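Local coordinates for thiamin pyrophosphokinase (Saccharomyces cerevisiae, PDB 1IG0), which transfers pyrophosphate from ATP to thiamine, yielding thiamine diphosphate and AMP, and is the only yeast enzyme able to make this cofactor, at residues 91-99 / 126-137. Residues are numbered along the deposited sequence; the frame is centred on the assembly and turned at random.
Sequences PNYIIGDLD and DFTKCVNLISLH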
loop_
_atom_site.group_PDB
_atom_site.type_symbol
_atom_site.label_atom_id
_atom_site.label_comp_id
_atom_site.label_asym_id
_atom_site.label_seq_id
_atom_site.Cartn_x
_atom_site.Cartn_y
_atom_site.Cartn_z
ATOM N N PRO B 91 21.601 3.421 16.522
ATOM C CA PRO B 91 20.240 3.706 16.980
ATOM C C PRO B 91 20.217 3.744 18.507
ATOM O O PRO B 91 21.085 3.157 19.157
ATOM C CB PRO B 91 19.442 2.534 16.421
ATOM C CG PRO B 91 20.424 1.412 16.519
ATOM C CD PRO B 91 21.708 2.041 16.014
ATOM N N ASN B 92 19.239 4.436 19.082
ATOM C CA ASN B 92 19.143 4.509 20.533
ATOM C C ASN B 92 18.556 3.216 21.082
ATOM O O ASN B 92 19.001 2.716 22.113
ATOM C CB ASN B 92 18.282 5.697 20.971
ATOM C CG ASN B 92 18.877 7.031 20.569
ATOM O OD1 ASN B 92 18.572 7.564 19.503
ATOM N ND2 ASN B 92 19.743 7.573 21.418
ATOM N N TYR B 93 17.558 2.677 20.386
ATOM C CA TYR B 93 16.919 1.432 20.803
ATOM C C TYR B 93 16.698 0.461 19.649
ATOM O O TYR B 93 16.609 0.853 18.485
ATOM C CB TYR B 93 15.534 1.681 21.412
ATOM C CG TYR B 93 15.464 2.557 22.637
ATOM C CD1 TYR B 93 15.212 3.924 22.527
ATOM C CD2 TYR B 93 15.577 2.007 23.914
ATOM C CE1 TYR B 93 15.063 4.721 23.659
ATOM C CE2 TYR B 93 15.433 2.794 25.052
ATOM C CZ TYR B 93 15.173 4.150 24.918
ATOM O OH TYR B 93 15.001 4.929 26.038
ATOM N N ILE B 94 16.601 -0.814 20.006
ATOM C CA ILE B 94 16.300 -1.897 19.080
ATOM C C ILE B 94 15.298 -2.705 19.894
ATOM O O ILE B 94 15.611 -3.150 21.001
ATOM C CB ILE B 94 17.517 -2.786 18.768
ATOM C CG1 ILE B 94 18.550 -2.005 17.958
ATOM C CG2 ILE B 94 17.064 -4.013 17.988
ATOM C CD1 ILE B 94 19.770 -2.835 17.567
ATOM N N ILE B 95 14.089 -2.873 19.371
ATOM C CA ILE B 95 13.071 -3.610 20.103
ATOM C C ILE B 95 12.273 -4.556 19.211
ATOM O O ILE B 95 12.005 -4.257 18.047
ATOM C CB ILE B 95 12.117 -2.626 20.824
ATOM C CG1 ILE B 95 11.175 -3.389 21.754
ATOM C CG2 ILE B 95 11.343 -1.811 19.800
ATOM C CD1 ILE B 95 10.376 -2.489 22.679
ATOM N N GLY B 96 11.909 -5.704 19.775
ATOM C CA GLY B 96 11.154 -6.711 19.047
ATOM C C GLY B 96 11.467 -8.072 19.639
ATOM O O GLY B 96 12.128 -8.146 20.676
ATOM N N ASP B 97 11.007 -9.151 19.007
ATOM C CA ASP B 97 11.285 -10.485 19.536
ATOM C C ASP B 97 12.748 -10.853 19.294
ATOM O O ASP B 97 13.287 -11.755 19.934
ATOM C CB ASP B 97 10.338 -11.530 18.921
ATOM C CG ASP B 97 10.572 -11.749 17.444
ATOM O OD1 ASP B 97 9.578 -11.760 16.688
ATOM O OD2 ASP B 97 11.739 -11.929 17.038
ATOM N N LEU B 98 13.376 -10.143 18.360
ATOM C CA LEU B 98 14.792 -10.316 18.036
ATOM C C LEU B 98 15.246 -11.596 17.334
ATOM O O LEU B 98 16.447 -11.804 17.166
ATOM C CB LEU B 98 15.631 -10.136 19.305
ATOM C CG LEU B 98 15.284 -8.941 20.196
ATOM C CD1 LEU B 98 16.279 -8.863 21.343
ATOM C CD2 LEU B 98 15.300 -7.655 19.382
ATOM N N ASP B 99 14.319 -12.451 16.920
ATOM C CA ASP B 99 14.721 -13.684 16.247
ATOM C C ASP B 99 15.321 -13.437 14.863
ATOM O O ASP B 99 16.256 -14.126 14.455
ATOM C CB ASP B 99 13.540 -14.653 16.130
ATOM C CG ASP B 99 13.153 -15.264 17.463
ATOM O OD1 ASP B 99 14.064 -15.659 18.223
ATOM O OD2 ASP B 99 11.941 -15.361 17.747
ATOM N N ASP B 126 5.693 -5.024 15.757
ATOM C CA ASP B 126 6.923 -4.387 16.195
ATOM C C ASP B 126 6.682 -2.883 16.201
ATOM O O ASP B 126 7.264 -2.155 17.003
ATOM C CB ASP B 126 8.080 -4.722 15.253
ATOM C CG ASP B 126 8.532 -6.164 15.372
ATOM O OD1 ASP B 126 8.620 -6.671 16.510
ATOM O OD2 ASP B 126 8.815 -6.784 14.327
ATOM N N PHE B 127 5.812 -2.424 15.306
ATOM C CA PHE B 127 5.488 -1.006 15.213
ATOM C C PHE B 127 4.878 -0.538 16.535
ATOM O O PHE B 127 5.304 0.468 17.102
ATOM C CB PHE B 127 4.503 -0.762 14.064
ATOM C CG PHE B 127 4.519 0.647 13.534
ATOM C CD1 PHE B 127 4.679 0.885 12.172
ATOM C CD2 PHE B 127 4.381 1.735 14.390
ATOM C CE1 PHE B 127 4.702 2.184 11.671
ATOM C CE2 PHE B 127 4.403 3.038 13.898
ATOM C CZ PHE B 127 4.564 3.263 12.537
ATOM N N THR B 128 3.883 -1.271 17.024
ATOM C CA THR B 128 3.236 -0.918 18.284
ATOM C C THR B 128 4.237 -0.986 19.429
ATOM O O THR B 128 4.200 -0.163 20.342
ATOM C CB THR B 128 2.050 -1.851 18.590
ATOM O OG1 THR B 128 1.041 -1.677 17.588
ATOM C CG2 THR B 128 1.455 -1.531 19.956
ATOM N N LYS B 129 5.132 -1.968 19.384
ATOM C CA LYS B 129 6.151 -2.107 20.418
ATOM C C LYS B 129 7.039 -0.860 20.412
ATOM O O LYS B 129 7.443 -0.356 21.464
ATOM C CB LYS B 129 7.007 -3.351 20.160
ATOM C CG LYS B 129 6.281 -4.681 20.335
ATOM C CD LYS B 129 7.218 -5.851 20.069
ATOM C CE LYS B 129 6.558 -7.187 20.382
ATOM N NZ LYS B 129 5.385 -7.481 19.511
ATOM N N CYS B 130 7.329 -0.361 19.214
ATOM C CA CYS B 130 8.169 0.818 19.058
ATOM C C CYS B 130 7.525 2.104 19.558
ATOM O O CYS B 130 8.137 2.841 20.327
ATOM C CB CYS B 130 8.578 0.988 17.592
ATOM S SG CYS B 130 9.772 -0.236 17.007
ATOM N N VAL B 131 6.297 2.384 19.128
ATOM C CA VAL B 131 5.631 3.609 19.560
ATOM C C VAL B 131 5.378 3.623 21.067
ATOM O O VAL B 131 5.434 4.681 21.699
ATOM C CB VAL B 131 4.299 3.839 18.802
ATOM C CG1 VAL B 131 4.585 4.126 17.331
ATOM C CG2 VAL B 131 3.400 2.630 18.940
ATOM N N ASN B 132 5.096 2.461 21.646
ATOM C CA ASN B 132 4.886 2.388 23.089
ATOM C C ASN B 132 6.209 2.757 23.753
ATOM O O ASN B 132 6.245 3.524 24.714
ATOM C CB ASN B 132 4.481 0.974 23.522
ATOM C CG ASN B 132 3.009 0.686 23.292
ATOM O OD1 ASN B 132 2.518 -0.394 23.628
ATOM N ND2 ASN B 132 2.295 1.649 22.722
ATOM N N LEU B 133 7.292 2.195 23.225
ATOM C CA LEU B 133 8.636 2.452 23.730
ATOM C C LEU B 133 8.990 3.927 23.595
ATOM O O LEU B 133 9.505 4.541 24.528
ATOM C CB LEU B 133 9.654 1.618 22.952
ATOM C CG LEU B 133 11.129 1.987 23.137
ATOM C CD1 LEU B 133 11.546 1.750 24.580
ATOM C CD2 LEU B 133 11.983 1.156 22.187
ATOM N N ILE B 134 8.716 4.488 22.422
ATOM C CA ILE B 134 9.010 5.889 22.155
ATOM C C ILE B 134 8.302 6.813 23.142
ATOM O O ILE B 134 8.909 7.745 23.672
ATOM C CB ILE B 134 8.611 6.266 20.712
ATOM C CG1 ILE B 134 9.523 5.528 19.727
ATOM C CG2 ILE B 134 8.707 7.774 20.512
ATOM C CD1 ILE B 134 9.087 5.622 18.282
ATOM N N SER B 135 7.023 6.552 23.398
ATOM C CA SER B 135 6.268 7.379 24.331
ATOM C C SER B 135 6.853 7.259 25.738
ATOM O O SER B 135 6.999 8.256 26.446
ATOM C CB SER B 135 4.795 6.970 24.346
ATOM O OG SER B 135 4.031 7.895 25.102
ATOM N N LEU B 136 7.181 6.036 26.145
ATOM C CA LEU B 136 7.765 5.813 27.464
ATOM C C LEU B 136 9.081 6.578 27.586
ATOM O O LEU B 136 9.349 7.224 28.600
ATOM C CB LEU B 136 8.013 4.318 27.687
ATOM C CG LEU B 136 6.795 3.457 28.033
ATOM C CD1 LEU B 136 7.185 1.983 28.018
ATOM C CD2 LEU B 136 6.255 3.865 29.404
ATOM N N HIS B 137 9.899 6.503 26.543
ATOM C CA HIS B 137 11.188 7.187 26.534
ATOM C C HIS B 137 11.048 8.677 26.832
ATOM O O HIS B 137 11.782 9.228 27.653
ATOM C CB HIS B 137 11.867 7.025 25.172
ATOM C CG HIS B 137 13.118 7.836 25.025
ATOM N ND1 HIS B 137 14.343 7.407 25.487
ATOM C CD2 HIS B 137 13.321 9.073 24.511
ATOM C CE1 HIS B 137 15.246 8.346 25.267
ATOM N NE2 HIS B 137 14.651 9.366 24.677
#
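Helix 126-137 packs on strand 93-96 of the mixed central sheet in the alpha-beta-alpha catalytic domain, and Y93, I95 and L133 carry most of the contact. The helix crosses the strand obliquely, the N-to-C directions 136° apart and the axes 7.8 Å apart at closest approach. I95 has CG1 anti to its backbone N (chi1 -172°), which carries CD1 across to the helix backbone, 3.8 Å from K129 O; the other branch, CG2, meets C130 SG at 3.6 Å. L133 forks over Y93: CD2 presses on CB of the tyrosine at 3.7 Å, and CD1 sits over one ring face in a CH-pi contact, 4.2 Å from the centroid. At the strand's end G96 CA lies 3.6 Å from D126 OD1, whose residue begins the helix close to bound thiamine. K129 runs past G96 and turns its NZ back to S124 OG. F143 of helix 141-148 also touches Y93 and L133. Y93 OH and H137 ND1 share a hydrogen bond of 2.6 Å. A phenylalanine in place of Y93 would keep the ring under L133 but would probably leave H137 ND1 without its mate. ND1 lies near the tyrosine ring plane at its edge, OH lies in the imidazole plane, and the two planes stand 83° apart.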